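Local coordinates for PhnB-like domain-containing protein (Pseudomonas aeruginosa, PDB 1U69), which is of unknown function but belongs to the PhnB-like branch of the glyoxalase superfamily and has been proposed as a potential drug-resistance protein, at residues 79-84 against 117-122; 89-94 against 147-152; 29-34 against 57-62; 8-13 against 64-69. All blocks are in the same frame, centred on the assembly; numbering follows the deposited sequence.

Interaction 1: residues 79-84 against 117-122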
loop_
_atom_site.group_PDB
_atom_site.type_symbol
_atom_site.label_atom_id
_atom_site.label_comp_id
_atom_site.label_asym_id
_atom_site.label_seq_id
_atom_site.Cartn_x
_atom_site.Cartn_y
_atom_site.Cartn_z
ATOM N N SER A 79 9.893 6.108 -13.019
ATOM C CA SER A 79 8.611 6.768 -13.200
ATOM C C SER A 79 7.634 6.386 -12.083
ATOM O O SER A 79 7.766 5.338 -11.454
ATOM C CB SER A 79 7.979 6.421 -14.560
ATOM O OG SER A 79 7.816 5.022 -14.710
ATOM N N PHE A 80 6.667 7.261 -11.843
ATOM C CA PHE A 80 5.500 6.949 -11.003
ATOM C C PHE A 80 4.444 6.395 -11.949
ATOM O O PHE A 80 4.161 7.014 -12.949
ATOM C CB PHE A 80 4.921 8.206 -10.359
ATOM C CG PHE A 80 5.726 8.780 -9.232
ATOM C CD1 PHE A 80 5.813 8.120 -8.010
ATOM C CD2 PHE A 80 6.306 10.037 -9.351
ATOM C CE1 PHE A 80 6.519 8.684 -6.954
ATOM C CE2 PHE A 80 7.009 10.604 -8.294
ATOM C CZ PHE A 80 7.113 9.935 -7.106
ATOM N N GLN A 81 3.867 5.243 -11.643
ATOM C CA GLN A 81 2.724 4.741 -12.390
ATOM C C GLN A 81 1.460 4.889 -11.549
ATOM O O GLN A 81 1.309 4.292 -10.511
ATOM C CB GLN A 81 2.913 3.285 -12.804
ATOM C CG GLN A 81 1.778 2.767 -13.661
ATOM C CD GLN A 81 2.011 1.355 -14.135
ATOM O OE1 GLN A 81 2.640 1.128 -15.182
ATOM N NE2 GLN A 81 1.501 0.406 -13.398
ATOM N N VAL A 82 0.551 5.733 -12.030
ATOM C CA VAL A 82 -0.656 6.102 -11.319
ATOM C C VAL A 82 -1.817 5.362 -11.957
ATOM O O VAL A 82 -2.060 5.483 -13.151
ATOM C CB VAL A 82 -0.910 7.629 -11.397
ATOM C CG1 VAL A 82 -2.216 7.980 -10.699
ATOM C CG2 VAL A 82 0.272 8.411 -10.805
ATOM N N ALA A 83 -2.510 4.576 -11.150
ATOM C CA ALA A 83 -3.634 3.768 -11.610
ATOM C C ALA A 83 -4.891 4.620 -11.612
ATOM O O ALA A 83 -5.212 5.239 -10.604
ATOM C CB ALA A 83 -3.818 2.579 -10.716
ATOM N N THR A 84 -5.604 4.658 -12.736
ATOM C CA THR A 84 -6.847 5.456 -12.796
ATOM C C THR A 84 -8.068 4.554 -13.021
ATOM O O THR A 84 -7.984 3.499 -13.645
ATOM C CB THR A 84 -6.764 6.568 -13.863
ATOM O OG1 THR A 84 -6.395 6.021 -15.137
ATOM C CG2 THR A 84 -5.651 7.548 -13.550
ATOM N N SER A 117 9.206 11.494 -14.937
ATOM C CA SER A 117 8.270 10.709 -15.728
ATOM C C SER A 117 7.094 10.203 -14.890
ATOM O O SER A 117 7.274 9.663 -13.799
ATOM C CB SER A 117 8.970 9.504 -16.364
ATOM O OG SER A 117 9.797 9.884 -17.470
ATOM N N TRP A 118 5.892 10.388 -15.416
ATOM C CA TRP A 118 4.667 9.847 -14.843
ATOM C C TRP A 118 4.007 8.965 -15.886
ATOM O O TRP A 118 4.101 9.256 -17.071
ATOM C CB TRP A 118 3.704 10.987 -14.478
ATOM C CG TRP A 118 4.218 11.872 -13.408
ATOM C CD1 TRP A 118 5.118 12.884 -13.550
ATOM C CD2 TRP A 118 3.893 11.817 -12.017
ATOM N NE1 TRP A 118 5.367 13.470 -12.331
ATOM C CE2 TRP A 118 4.628 12.833 -11.374
ATOM C CE3 TRP A 118 3.045 11.012 -11.246
ATOM C CZ2 TRP A 118 4.544 13.072 -10.005
ATOM C CZ3 TRP A 118 2.971 11.246 -9.878
ATOM C CH2 TRP A 118 3.723 12.262 -9.274
ATOM N N GLN A 119 3.361 7.891 -15.441
ATOM C CA GLN A 119 2.478 7.087 -16.276
ATOM C C GLN A 119 1.069 7.215 -15.705
ATOM O O GLN A 119 0.854 6.967 -14.525
ATOM C CB GLN A 119 2.882 5.617 -16.262
ATOM C CG GLN A 119 4.251 5.316 -16.843
ATOM C CD GLN A 119 4.583 3.855 -16.660
ATOM O OE1 GLN A 119 3.845 3.000 -17.153
ATOM N NE2 GLN A 119 5.665 3.553 -15.933
ATOM N N ILE A 120 0.117 7.643 -16.531
ATOM C CA ILE A 120 -1.270 7.712 -16.140
ATOM C C ILE A 120 -1.931 6.520 -16.818
ATOM O O ILE A 120 -2.198 6.542 -18.018
ATOM C CB ILE A 120 -1.920 9.054 -16.556
ATOM C CG1 ILE A 120 -1.068 10.257 -16.086
ATOM C CG2 ILE A 120 -3.345 9.117 -16.031
ATOM C CD1 ILE A 120 -0.739 10.294 -14.637
ATOM N N THR A 121 -2.098 5.458 -16.034
ATOM C CA THR A 121 -2.358 4.109 -16.536
ATOM C C THR A 121 -3.682 3.571 -16.007
ATOM O O THR A 121 -3.772 3.148 -14.862
ATOM C CB THR A 121 -1.218 3.170 -16.093
ATOM O OG1 THR A 121 0.039 3.704 -16.518
ATOM C CG2 THR A 121 -1.314 1.801 -16.768
ATOM N N PRO A 122 -4.720 3.581 -16.830
ATOM C CA PRO A 122 -6.002 3.017 -16.398
ATOM C C PRO A 122 -5.856 1.580 -15.892
ATOM O O PRO A 122 -5.144 0.794 -16.506
ATOM C CB PRO A 122 -6.839 3.083 -17.675
ATOM C CG PRO A 122 -6.272 4.222 -18.410
ATOM C CD PRO A 122 -4.789 4.144 -18.187
#

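Interaction 2: residues 89-94 against 147-152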
loop_
_atom_site.group_PDB
_atom_site.type_symbol
_atom_site.label_atom_id
_atom_site.label_comp_id
_atom_site.label_asym_id
_atom_site.label_seq_id
_atom_site.Cartn_x
_atom_site.Cartn_y
_atom_site.Cartn_z
ATOM N N GLU A 89 -10.651 10.827 -14.774
ATOM C CA GLU A 89 -9.456 10.975 -13.944
ATOM C C GLU A 89 -8.200 10.859 -14.813
ATOM O O GLU A 89 -7.231 11.583 -14.607
ATOM C CB GLU A 89 -9.414 9.933 -12.815
ATOM C CG GLU A 89 -8.106 9.984 -12.027
ATOM C CD GLU A 89 -8.072 9.060 -10.824
ATOM O OE1 GLU A 89 -8.528 7.906 -10.941
ATOM O OE2 GLU A 89 -7.579 9.499 -9.769
ATOM N N THR A 90 -8.235 9.945 -15.779
ATOM C CA THR A 90 -7.138 9.772 -16.739
ATOM C C THR A 90 -6.836 11.089 -17.422
ATOM O O THR A 90 -5.710 11.544 -17.413
ATOM C CB THR A 90 -7.485 8.665 -17.763
ATOM O OG1 THR A 90 -7.749 7.435 -17.068
ATOM C CG2 THR A 90 -6.301 8.344 -18.683
ATOM N N ASP A 91 -7.857 11.740 -17.983
ATOM C CA ASP A 91 -7.655 12.999 -18.672
ATOM C C ASP A 91 -7.180 14.093 -17.742
ATOM O O ASP A 91 -6.293 14.865 -18.088
ATOM C CB ASP A 91 -8.955 13.471 -19.347
ATOM C CG ASP A 91 -9.410 12.546 -20.443
ATOM O OD1 ASP A 91 -8.647 11.636 -20.827
ATOM O OD2 ASP A 91 -10.543 12.648 -20.971
ATOM N N ARG A 92 -7.760 14.158 -16.550
ATOM C CA ARG A 92 -7.451 15.256 -15.643
ATOM C C ARG A 92 -5.988 15.225 -15.242
ATOM O O ARG A 92 -5.321 16.259 -15.236
ATOM C CB ARG A 92 -8.347 15.227 -14.398
ATOM C CG ARG A 92 -8.141 16.428 -13.513
ATOM C CD ARG A 92 -8.942 16.376 -12.212
ATOM N NE ARG A 92 -8.381 15.502 -11.165
ATOM C CZ ARG A 92 -7.267 15.755 -10.468
ATOM N NH1 ARG A 92 -6.547 16.859 -10.692
ATOM N NH2 ARG A 92 -6.879 14.902 -9.518
ATOM N N LEU A 93 -5.483 14.035 -14.913
ATOM C CA LEU A 93 -4.130 13.898 -14.405
ATOM C C LEU A 93 -3.108 14.061 -15.521
ATOM O O LEU A 93 -2.092 14.745 -15.355
ATOM C CB LEU A 93 -3.975 12.552 -13.679
ATOM C CG LEU A 93 -4.758 12.421 -12.360
ATOM C CD1 LEU A 93 -4.407 11.089 -11.674
ATOM C CD2 LEU A 93 -4.479 13.581 -11.437
ATOM N N TRP A 94 -3.377 13.439 -16.649
ATOM C CA TRP A 94 -2.525 13.578 -17.835
ATOM C C TRP A 94 -2.382 15.058 -18.227
ATOM O O TRP A 94 -1.279 15.577 -18.401
ATOM C CB TRP A 94 -3.132 12.777 -18.981
ATOM C CG TRP A 94 -2.475 12.994 -20.319
ATOM C CD1 TRP A 94 -2.755 13.976 -21.222
ATOM C CD2 TRP A 94 -1.433 12.206 -20.903
ATOM N NE1 TRP A 94 -1.960 13.852 -22.334
ATOM C CE2 TRP A 94 -1.129 12.771 -22.157
ATOM C CE3 TRP A 94 -0.725 11.072 -20.490
ATOM C CZ2 TRP A 94 -0.158 12.242 -23.005
ATOM C CZ3 TRP A 94 0.250 10.569 -21.315
ATOM C CH2 TRP A 94 0.518 11.137 -22.566
HETATM N N MSE A 147 -1.275 5.029 -28.825
HETATM C CA MSE A 147 -1.796 6.097 -27.968
HETATM C C MSE A 147 -0.715 6.904 -27.268
HETATM O O MSE A 147 0.359 6.387 -27.001
HETATM C CB MSE A 147 -2.672 5.475 -26.876
HETATM C CG MSE A 147 -3.862 4.716 -27.423
HETATM SE SE MSE A 147 -4.773 3.748 -26.021
HETATM C CE MSE A 147 -6.145 2.885 -27.126
ATOM N N GLY A 148 -1.009 8.169 -26.972
ATOM C CA GLY A 148 -0.295 8.908 -25.938
ATOM C C GLY A 148 -1.085 8.782 -24.646
ATOM O O GLY A 148 -0.910 7.836 -23.878
ATOM N N ARG A 149 -1.985 9.733 -24.416
ATOM C CA ARG A 149 -3.001 9.600 -23.377
ATOM C C ARG A 149 -3.840 8.355 -23.675
ATOM O O ARG A 149 -4.233 8.130 -24.825
ATOM C CB ARG A 149 -3.884 10.855 -23.366
ATOM C CG ARG A 149 -4.885 10.961 -22.243
ATOM C CD ARG A 149 -5.743 12.214 -22.315
ATOM N NE ARG A 149 -6.158 12.491 -23.683
ATOM C CZ ARG A 149 -7.198 11.929 -24.301
ATOM N NH1 ARG A 149 -7.991 11.063 -23.676
ATOM N NH2 ARG A 149 -7.460 12.254 -25.565
ATOM N N ILE A 150 -4.127 7.554 -22.655
ATOM C CA ILE A 150 -4.835 6.287 -22.860
ATOM C C ILE A 150 -6.326 6.523 -22.996
ATOM O O ILE A 150 -6.927 7.146 -22.120
ATOM C CB ILE A 150 -4.593 5.307 -21.701
ATOM C CG1 ILE A 150 -3.102 4.954 -21.573
ATOM C CG2 ILE A 150 -5.432 4.029 -21.883
ATOM C CD1 ILE A 150 -2.474 4.351 -22.822
ATOM N N ASP A 151 -6.908 6.009 -24.085
ATOM C CA ASP A 151 -8.362 5.974 -24.254
ATOM C C ASP A 151 -8.878 4.595 -23.870
ATOM O O ASP A 151 -8.630 3.603 -24.553
ATOM C CB ASP A 151 -8.774 6.309 -25.681
ATOM C CG ASP A 151 -10.278 6.347 -25.840
ATOM O OD1 ASP A 151 -10.891 7.372 -25.459
ATOM O OD2 ASP A 151 -10.928 5.372 -26.267
ATOM N N ILE A 152 -9.571 4.543 -22.742
ATOM C CA ILE A 152 -9.981 3.291 -22.118
ATOM C C ILE A 152 -10.940 2.469 -22.987
ATOM O O ILE A 152 -10.817 1.250 -23.073
ATOM C CB ILE A 152 -10.614 3.568 -20.737
ATOM C CG1 ILE A 152 -9.545 4.095 -19.766
ATOM C CG2 ILE A 152 -11.257 2.294 -20.169
ATOM C CD1 ILE A 152 -10.077 4.693 -18.473
#

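Interaction 3: residues 29-34 against 57-62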
loop_
_atom_site.group_PDB
_atom_site.type_symbol
_atom_site.label_atom_id
_atom_site.label_comp_id
_atom_site.label_asym_id
_atom_site.label_seq_id
_atom_site.Cartn_x
_atom_site.Cartn_y
_atom_site.Cartn_z
ATOM N N PRO A 29 -4.802 13.325 -6.011
ATOM C CA PRO A 29 -5.573 13.035 -4.804
ATOM C C PRO A 29 -4.678 12.509 -3.686
ATOM O O PRO A 29 -3.590 11.964 -3.972
ATOM C CB PRO A 29 -6.522 11.934 -5.272
ATOM C CG PRO A 29 -5.777 11.246 -6.345
ATOM C CD PRO A 29 -5.066 12.342 -7.078
ATOM N N ASP A 30 -5.130 12.632 -2.439
ATOM C CA ASP A 30 -4.418 12.071 -1.282
ATOM C C ASP A 30 -2.921 12.388 -1.308
ATOM O O ASP A 30 -2.057 11.516 -1.133
ATOM C CB ASP A 30 -4.651 10.554 -1.180
ATOM C CG ASP A 30 -4.399 10.023 0.215
ATOM O OD1 ASP A 30 -4.717 10.719 1.186
ATOM O OD2 ASP A 30 -3.886 8.909 0.450
ATOM N N SER A 31 -2.617 13.655 -1.553
ATOM C CA SER A 31 -1.238 14.118 -1.614
ATOM C C SER A 31 -1.076 15.423 -0.828
ATOM O O SER A 31 -2.002 16.242 -0.753
ATOM C CB SER A 31 -0.809 14.280 -3.075
ATOM O OG SER A 31 -1.022 13.082 -3.815
ATOM N N ALA A 32 0.108 15.618 -0.263
ATOM C CA ALA A 32 0.366 16.734 0.634
ATOM C C ALA A 32 1.842 17.048 0.815
ATOM O O ALA A 32 2.700 16.154 0.774
ATOM C CB ALA A 32 -0.251 16.436 2.004
ATOM N N VAL A 33 2.123 18.326 1.036
ATOM C CA VAL A 33 3.419 18.793 1.499
ATOM C C VAL A 33 3.467 18.644 3.026
ATOM O O VAL A 33 2.569 19.115 3.741
ATOM C CB VAL A 33 3.658 20.282 1.102
ATOM C CG1 VAL A 33 4.995 20.787 1.632
ATOM C CG2 VAL A 33 3.569 20.444 -0.414
ATOM N N LEU A 34 4.519 18.012 3.529
ATOM C CA LEU A 34 4.577 17.636 4.942
ATOM C C LEU A 34 5.526 18.491 5.782
ATOM O O LEU A 34 5.212 18.825 6.916
ATOM C CB LEU A 34 4.932 16.150 5.049
ATOM C CG LEU A 34 3.967 15.178 4.355
ATOM C CD1 LEU A 34 4.367 13.740 4.631
ATOM C CD2 LEU A 34 2.537 15.410 4.767
ATOM N N ARG A 57 4.006 13.668 0.306
ATOM C CA ARG A 57 3.437 12.347 0.060
ATOM C C ARG A 57 2.586 12.422 -1.168
ATOM O O ARG A 57 1.796 13.361 -1.309
ATOM C CB ARG A 57 2.587 11.884 1.250
ATOM C CG ARG A 57 2.117 10.429 1.179
ATOM C CD ARG A 57 1.247 10.018 2.352
ATOM N NE ARG A 57 0.385 11.140 2.676
ATOM C CZ ARG A 57 0.514 11.923 3.750
ATOM N NH1 ARG A 57 1.428 11.683 4.696
ATOM N NH2 ARG A 57 -0.315 12.933 3.908
ATOM N N VAL A 58 2.734 11.459 -2.075
ATOM C CA VAL A 58 1.851 11.384 -3.237
ATOM C C VAL A 58 1.158 10.033 -3.330
ATOM O O VAL A 58 1.786 9.031 -3.594
ATOM C CB VAL A 58 2.569 11.708 -4.595
ATOM C CG1 VAL A 58 2.857 13.177 -4.677
ATOM C CG2 VAL A 58 3.850 10.929 -4.783
HETATM N N MSE A 59 -0.140 10.013 -3.053
HETATM C CA MSE A 59 -0.949 8.810 -3.215
HETATM C C MSE A 59 -0.326 7.577 -2.534
HETATM O O MSE A 59 -0.224 6.507 -3.140
HETATM C CB MSE A 59 -1.189 8.555 -4.704
HETATM C CG MSE A 59 -2.065 9.613 -5.349
HETATM SE SE MSE A 59 -2.074 9.507 -7.279
HETATM C CE MSE A 59 -0.288 10.275 -7.699
ATOM N N GLY A 60 0.054 7.738 -1.269
ATOM C CA GLY A 60 0.537 6.625 -0.461
ATOM C C GLY A 60 2.042 6.493 -0.407
ATOM O O GLY A 60 2.561 5.691 0.390
ATOM N N ILE A 61 2.751 7.282 -1.226
ATOM C CA ILE A 61 4.202 7.172 -1.349
ATOM C C ILE A 61 4.895 8.330 -0.629
ATOM O O ILE A 61 4.695 9.501 -0.993
ATOM C CB ILE A 61 4.648 7.175 -2.844
ATOM C CG1 ILE A 61 3.966 6.060 -3.636
ATOM C CG2 ILE A 61 6.152 7.041 -2.946
ATOM C CD1 ILE A 61 4.197 4.688 -3.123
ATOM N N PRO A 62 5.725 8.024 0.364
ATOM C CA PRO A 62 6.510 9.061 1.040
ATOM C C PRO A 62 7.679 9.512 0.166
ATOM O O PRO A 62 8.429 8.661 -0.326
ATOM C CB PRO A 62 7.015 8.352 2.307
ATOM C CG PRO A 62 7.104 6.898 1.912
ATOM C CD PRO A 62 5.976 6.686 0.933
HETATM O O HOH W 1 -1.135 9.704 0.509
HETATM O O HOH W 2 -1.874 12.698 1.665
#

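Interaction 4: residues 8-13 against 64-69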
loop_
_atom_site.group_PDB
_atom_site.type_symbol
_atom_site.label_atom_id
_atom_site.label_comp_id
_atom_site.label_asym_id
_atom_site.label_seq_id
_atom_site.Cartn_x
_atom_site.Cartn_y
_atom_site.Cartn_z
ATOM N N THR A 8 12.046 6.219 1.640
ATOM C CA THR A 8 11.476 7.441 1.068
ATOM C C THR A 8 11.994 7.621 -0.352
ATOM O O THR A 8 13.175 7.417 -0.608
ATOM C CB THR A 8 11.897 8.647 1.943
ATOM O OG1 THR A 8 11.430 8.455 3.294
ATOM C CG2 THR A 8 11.258 9.947 1.471
ATOM N N ILE A 9 11.115 7.985 -1.277
ATOM C CA ILE A 9 11.493 8.238 -2.669
ATOM C C ILE A 9 12.105 9.634 -2.730
ATOM O O ILE A 9 11.399 10.596 -2.477
ATOM C CB ILE A 9 10.244 8.129 -3.590
ATOM C CG1 ILE A 9 9.797 6.673 -3.787
ATOM C CG2 ILE A 9 10.524 8.717 -4.997
ATOM C CD1 ILE A 9 9.667 5.830 -2.570
ATOM N N CYS A 10 13.392 9.744 -3.067
ATOM C CA CYS A 10 14.101 11.028 -3.129
ATOM C C CYS A 10 14.267 11.463 -4.580
ATOM O O CYS A 10 14.844 10.743 -5.376
ATOM C CB CYS A 10 15.468 10.911 -2.453
ATOM S SG CYS A 10 16.354 12.467 -2.305
ATOM N N LEU A 11 13.729 12.633 -4.914
ATOM C CA LEU A 11 13.754 13.145 -6.275
ATOM C C LEU A 11 14.554 14.434 -6.294
ATOM O O LEU A 11 14.355 15.297 -5.442
ATOM C CB LEU A 11 12.336 13.401 -6.761
ATOM C CG LEU A 11 11.503 12.121 -6.896
ATOM C CD1 LEU A 11 10.045 12.483 -7.048
ATOM C CD2 LEU A 11 12.005 11.290 -8.063
ATOM N N TRP A 12 15.448 14.544 -7.277
ATOM C CA TRP A 12 16.395 15.655 -7.403
ATOM C C TRP A 12 15.746 16.801 -8.167
ATOM O O TRP A 12 15.138 16.589 -9.218
ATOM C CB TRP A 12 17.640 15.167 -8.154
ATOM C CG TRP A 12 18.867 16.019 -8.057
ATOM C CD1 TRP A 12 19.094 17.209 -8.680
ATOM C CD2 TRP A 12 20.053 15.712 -7.330
ATOM N NE1 TRP A 12 20.350 17.666 -8.370
ATOM C CE2 TRP A 12 20.964 16.768 -7.544
ATOM C CE3 TRP A 12 20.445 14.652 -6.516
ATOM C CZ2 TRP A 12 22.228 16.798 -6.962
ATOM C CZ3 TRP A 12 21.707 14.681 -5.934
ATOM C CH2 TRP A 12 22.578 15.750 -6.156
ATOM N N TYR A 13 15.878 18.010 -7.634
ATOM C CA TYR A 13 15.415 19.232 -8.296
ATOM C C TYR A 13 16.534 20.266 -8.321
ATOM O O TYR A 13 17.452 20.219 -7.507
ATOM C CB TYR A 13 14.194 19.828 -7.572
ATOM C CG TYR A 13 12.989 18.929 -7.607
ATOM C CD1 TYR A 13 12.075 18.996 -8.653
ATOM C CD2 TYR A 13 12.770 17.993 -6.593
ATOM C CE1 TYR A 13 10.991 18.142 -8.708
ATOM C CE2 TYR A 13 11.687 17.147 -6.633
ATOM C CZ TYR A 13 10.803 17.218 -7.685
ATOM O OH TYR A 13 9.749 16.334 -7.709
ATOM N N LEU A 64 10.775 12.751 -0.813
ATOM C CA LEU A 64 11.632 13.861 -0.420
ATOM C C LEU A 64 12.088 14.537 -1.712
ATOM O O LEU A 64 12.600 13.864 -2.606
ATOM C CB LEU A 64 12.847 13.331 0.355
ATOM C CG LEU A 64 13.740 14.350 1.070
ATOM C CD1 LEU A 64 13.029 14.874 2.315
ATOM C CD2 LEU A 64 15.088 13.724 1.427
ATOM N N GLY A 65 11.868 15.848 -1.817
ATOM C CA GLY A 65 12.398 16.645 -2.916
ATOM C C GLY A 65 13.694 17.287 -2.444
ATOM O O GLY A 65 13.705 17.974 -1.417
ATOM N N LEU A 66 14.775 17.071 -3.186
ATOM C CA LEU A 66 16.100 17.546 -2.801
ATOM C C LEU A 66 16.560 18.609 -3.768
ATOM O O LEU A 66 16.677 18.345 -4.956
ATOM C CB LEU A 66 17.084 16.374 -2.831
ATOM C CG LEU A 66 18.577 16.651 -2.615
ATOM C CD1 LEU A 66 18.880 17.292 -1.274
ATOM C CD2 LEU A 66 19.330 15.319 -2.714
ATOM N N ASN A 67 16.835 19.808 -3.253
ATOM C CA ASN A 67 17.422 20.869 -4.065
ATOM C C ASN A 67 18.930 20.684 -4.198
ATOM O O ASN A 67 19.715 21.206 -3.411
ATOM C CB ASN A 67 17.073 22.242 -3.488
ATOM C CG ASN A 67 15.625 22.621 -3.752
ATOM O OD1 ASN A 67 15.061 22.227 -4.777
ATOM N ND2 ASN A 67 15.014 23.376 -2.835
ATOM N N GLY A 68 19.326 19.956 -5.232
ATOM C CA GLY A 68 20.719 19.627 -5.455
ATOM C C GLY A 68 21.348 20.332 -6.623
ATOM O O GLY A 68 22.504 20.058 -6.930
ATOM N N GLY A 69 20.628 21.236 -7.283
ATOM C CA GLY A 69 21.179 21.954 -8.416
ATOM C C GLY A 69 21.043 21.178 -9.711
ATOM O O GLY A 69 20.386 20.143 -9.765
#

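Interaction 1: residues 79-84 against 117-122
Phe-80 and Trp-118 lie side by side on one face of a parallel strand pair, their rings forming an offset stack with centroids 4.5 Å apart and planes at 30°. CD2 of Phe-80 sits over the outer part of the indole face, 3.4 Å from Trp-118 CH2. Both first torsions set the ring carbon CG anti to the carbonyl carbon (chi1 -74° and -65°), which sends the two rings off in the same direction from neighbouring strands. At the indole edge, in its plane, Val-82 CG2 approaches Trp-118 CE3 at 3.8 Å. Farther along this face Thr-84 CG2 meets Ile-120 CG2 at 3.7 Å, the two side chains crossing at about a right angle. On the other face Gln-81 CG rests 3.5 Å from Thr-121 OG1, beside Gln-119.

Behind these side chains runs a ladder in parallel register from 80/118 to 84/122. Its middle bonds are short and nearly straight: Gln-119 N to Phe-80 O at 2.8 Å, then Val-82 N to Gln-119 O at 2.8 Å. The ladder slackens at Thr-84 N, which reaches Thr-121 O from well above the carbonyl plane.

A second shell positions the indole: Asp-112 takes the indole N-H of Trp-118, Phe-28 stacks on the same ring system, and Tyr-24 meets it edge-to-face. Strand 109-111 flanks 117-122, helix 87-99 packs through Ile-97 against Trp-118 and Ile-120, and 79-82 pairs antiparallel with a strand of the second subunit, carrying the sheet across the interface.

Interaction 2: residues 89-94 against 147-152
The indole of Trp-94 receives the aliphatic part of Arg-149 on one face. CB of Arg-149 stands over the five-membered ring, 3.6 Å from its centroid and 11° off the normal, a well-centred CH-pi contact. The backbone joins in over the same ring system, with Arg-149 N 3.4 Å from Trp-94 CZ2, while the carbonyl carbon of Gly-148 comes close to CH2.

The arginine starts out extended, CG anti to the backbone N (chi1 -173°), and bends at chi3, so the guanidinium turns off the indole instead of stacking on it; the two planes stand 80° apart. This bend brings NH1 to Asp-91 one helical turn back, where it makes a salt bridge with OD1 at 3.0 Å. The bridge is askew: carboxylate and guanidinium are nearly perpendicular, and NH1 approaches from above the carboxylate plane. Earlier in helix 87-99, Thr-90 CG2 lies 3.7 Å from Ile-150 O; its hydroxyl is hydrogen-bonded to Asp-86 O and the Thr-84 hydroxyl.

Gln-87 ties the two parts together, its side-chain amide bonding Asp-91 OD1, Ile-150 O and Ile-152 N, just where Asp-151 caps helix 152-159. Glu-104 accepts the indole N-H.

Apolar contact over the indole and polar links through Asp-91 and Gln-87 thus hold loop 147-151 on helix 87-99. Far from coplanar and with its carboxylate oxygen shared, the salt bridge is probably weaker than a flat, two-pronged pair.

Interaction 3: residues 29-34 against 57-62
Ser-31 and Val-58 form a non-hydrogen-bonded antiparallel pair where strand 31-38, an outer strand of the N-terminal four-stranded sheet, begins beside strand 51-58 and its tight turn into 61-67. The next pair, Ala-32 with Arg-57, is hydrogen-bonded both ways: Ala-32 N to Arg-57 O at 3.0 Å and Arg-57 N to Ala-32 O at 2.8 Å.

Beyond this pairing the chain is gathered round the type I' turn from Val-58 to Ile-61. Met-59 N donates to Asp-30 O at 3.1 Å, from above the carbonyl plane, and makes a weak second bond to Ser-31 OG. That hydroxyl, beside its own backbone N (chi1 -54°), gives its proton to Pro-29 O. The selenomethionine Met-59 bends at chi3, its SE lying 4.1 Å from Pro-29 CD.

On the face of Ala-32, the side chain of Arg-57 extends, then bends at chi3, bringing the guanidinium across Leu-34, with NH1 3.6 Å from Leu-34 CD1. One water bonds Asp-30 O and Gly-60 N and weakly reaches Asp-30 OD2 and Arg-57 NE; another lies in the guanidinium plane, accepting from Arg-57 NH2 at 2.7 Å.

The charged ends of Asp-30 and Arg-57 do not touch. The carboxylate instead forms salt bridges to Arg-123 of the third subunit and Lys-6 of the fourth, which place Asp-30 in the contacts between subunits. These positive charges would probably favour its ionised form, offsetting the nearby carboxylate of Asp-85 of the third subunit.

Interaction 4: residues 8-13 against 64-69
The indole of Trp-12 has Gly-68 CA against one face, 3.1 Å above the plane toward its rim, and the carbonyl of Gly-69 at its edge. NE1 donates to Gly-69 O at 2.8 Å, the acceptor lying within 1° of the ring plane. Leu-66 runs alongside, its CD2 4.0 Å from Trp-12 CE3. The extended first torsion of Trp-12 (chi1 -163°) swings the ring over the chain at Gly-68, which, having no side chain, permits so close an approach. Tyr-13, on the other face of the sheet, turns its ring edge to the backbone, CE2 standing 3.8 Å from Gly-65 CA.

These rings flank the end of a parallel pair, strand 7-13, outermost within the chain, beside 61-67 in a mixed sheet of order 1-4-3-2, consistent with the beta-alpha-beta-beta-beta module of glyoxalase-superfamily proteins. Leu-11 occupies the centre of the ladder, its N bonded to Leu-64 O at 2.8 Å and its O to Leu-66 N at 2.9 Å. Past the last pair Tyr-13 O takes Gly-68 N at 3.0 Å and, weakly, Gly-69 N, as the chain turns about Asn-67. Strand 7-13 also pairs antiparallel with the second subunit through Thr-8 to Leu-11, while the hydroxyls of Tyr-13 and Tyr-24 are hydrogen-bonded.

Overall arrangement
From the N terminus, strand 7-13 waits for 61-67, so interaction 4 closes a loop that spans helix 17-27 and the hairpin strands; interaction 3, closed when 57-62 returns to 29-34, is enclosed by it. The two share strand 61-67 and meet where Pro-62 O bonds Ile-9 N. The chain then enters the second sheet, where 79-84 waits for 117-122 (interaction 1). Interaction 2 opens within that loop and closes after it, so the two cross, joined by Thr-84 and Thr-90 and by Pro-122 on Ile-150. Phe-80 against Leu-11 and Val-82 against Met-59 bring the two sheets together, while interactions 2 and 4 remain about 27 Å apart between centres.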